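Local atomic coordinates of homoaconitase small subunit (Methanocaldococcus jannaschii, PDB entry 2PKP), a protein that forms, with its large-subunit partner, a hydro-lyase that reversibly dehydrates (R)-homocitrate to cis-homoaconitate and hydrates this to homoisocitrate. Residues I19-G22 and P23-R26. Numbering follows the deposited sequence.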
loop_
_atom_site.group_PDB
_atom_site.type_symbol
_atom_site.label_atom_id
_atom_site.label_comp_id
_atom_site.label_asym_id
_atom_site.label_seq_id
_atom_site.Cartn_x
_atom_site.Cartn_y
_atom_site.Cartn_z
ATOM N N ILE A 19 17.494 -5.787 -12.205
ATOM C CA ILE A 19 16.480 -5.059 -11.453
ATOM C C ILE A 19 16.626 -3.547 -11.619
ATOM O O ILE A 19 15.640 -2.835 -11.818
ATOM C CB ILE A 19 16.549 -5.432 -9.948
ATOM C CG1 ILE A 19 16.188 -6.909 -9.772
ATOM C CG2 ILE A 19 15.614 -4.546 -9.132
ATOM C CD1 ILE A 19 16.400 -7.428 -8.365
ATOM N N ILE A 20 17.857 -3.061 -11.530
ATOM C CA ILE A 20 18.133 -1.636 -11.678
ATOM C C ILE A 20 19.564 -1.466 -12.191
ATOM O O ILE A 20 20.514 -1.392 -11.416
ATOM C CB ILE A 20 17.945 -0.880 -10.328
ATOM C CG1 ILE A 20 18.241 0.612 -10.509
ATOM C CG2 ILE A 20 18.831 -1.479 -9.252
ATOM C CD1 ILE A 20 17.245 1.337 -11.386
ATOM N N PRO A 21 19.730 -1.421 -13.521
ATOM C CA PRO A 21 21.033 -1.265 -14.175
ATOM C C PRO A 21 21.953 -0.246 -13.509
ATOM O O PRO A 21 21.527 0.848 -13.140
ATOM C CB PRO A 21 20.649 -0.871 -15.591
ATOM C CG PRO A 21 19.416 -1.698 -15.810
ATOM C CD PRO A 21 18.650 -1.483 -14.522
ATOM N N GLY A 22 23.221 -0.623 -13.366
ATOM C CA GLY A 22 24.211 0.237 -12.738
ATOM C C GLY A 22 24.229 1.702 -13.146
ATOM O O GLY A 22 24.353 2.571 -12.284
ATOM N N PRO A 23 24.106 2.020 -14.445
ATOM C CA PRO A 23 24.125 3.422 -14.874
ATOM C C PRO A 23 23.099 4.343 -14.221
ATOM O O PRO A 23 23.357 5.536 -14.047
ATOM C CB PRO A 23 23.939 3.321 -16.390
ATOM C CG PRO A 23 23.159 2.054 -16.555
ATOM C CD PRO A 23 23.865 1.131 -15.592
ATOM N N TYR A 24 21.942 3.800 -13.853
ATOM C CA TYR A 24 20.902 4.613 -13.231
ATOM C C TYR A 24 21.188 4.911 -11.766
ATOM O O TYR A 24 20.552 5.775 -11.168
ATOM C CB TYR A 24 19.546 3.921 -13.344
ATOM C CG TYR A 24 19.131 3.599 -14.759
ATOM C CD1 TYR A 24 19.089 2.281 -15.209
ATOM C CD2 TYR A 24 18.768 4.611 -15.648
ATOM C CE1 TYR A 24 18.693 1.974 -16.508
ATOM C CE2 TYR A 24 18.371 4.317 -16.953
ATOM C CZ TYR A 24 18.335 2.995 -17.373
ATOM O OH TYR A 24 17.935 2.691 -18.654
ATOM N N LEU A 25 22.147 4.197 -11.190
ATOM C CA LEU A 25 22.496 4.383 -9.788
ATOM C C LEU A 25 22.975 5.797 -9.461
ATOM O O LEU A 25 23.221 6.122 -8.298
ATOM C CB LEU A 25 23.567 3.366 -9.384
ATOM C CG LEU A 25 23.175 1.902 -9.600
ATOM C CD1 LEU A 25 24.320 0.994 -9.188
ATOM C CD2 LEU A 25 21.926 1.581 -8.797
ATOM N N ARG A 26 23.100 6.638 -10.482
ATOM C CA ARG A 26 23.548 8.010 -10.276
ATOM C C ARG A 26 22.361 8.953 -10.113
ATOM O O ARG A 26 22.245 9.952 -10.823
ATOM C CB ARG A 26 24.425 8.465 -11.451
ATOM C CG ARG A 26 25.616 7.553 -11.718
ATOM C CD ARG A 26 26.568 8.126 -12.764
ATOM N NE ARG A 26 27.269 9.316 -12.283
ATOM C CZ ARG A 26 28.266 9.915 -12.930
ATOM N NH1 ARG A 26 28.689 9.437 -14.094
ATOM N NH2 ARG A 26 28.845 10.990 -12.412
#
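Pro21 and Tyr24 meet across a short 3-10 turn, a worked example of how two successive i to i+3 hydrogen bonds draw neighbouring side chains together. Tyr24 N donates to Pro21 O at 3.1 Å, and one residue on, Leu25 N reaches Gly22 O at 3.0 Å. The N-H...O angles are 148° and 152°, moderately short of straight. Pro23, lacking an N-H, has none to share with the nearby Pro21 O.

The tight part is the flank of the tyrosine. With CG beside its own backbone N (chi1 -57°), the ring runs alongside the Pro21 pyrrolidine, pointing the same way; Pro21 CB lies 3.5 Å from Tyr24 CD1, and Pro21 CG comes in at the ring edge, in plane. Pro23 CG sits over one face, shifted toward the rim, 4.3 Å above the plane. At the base, Ile20 carries CD1 to within 4.0 Å of Tyr24 CB. Substituting an alanine for Tyr24 would probably strip the Pro21 ring of the aromatic edge beside it and leave His36 without its stacking partner.

Leu25 CG and CB press close over Gly22 O, the former at 3.0 Å, but the methyl contact beyond is looser, Leu25 CD2 staying 4.2 Å from Ile20 CG1. On the solvent side, the exposed, poorly ordered Arg26 makes no contact with the residues of 19-22. Arg26, which is critical for substrate specificity, belongs to the YLRT motif with Tyr24 and Leu25.

The turn lies in the loop between helices 16-19 and 30-34, with the Ile20 side chain about 14 Å from the zinc ion. Ile20 is buried against Ala70 of helix 68-75, while Leu25 touches Gln69 of that same helix.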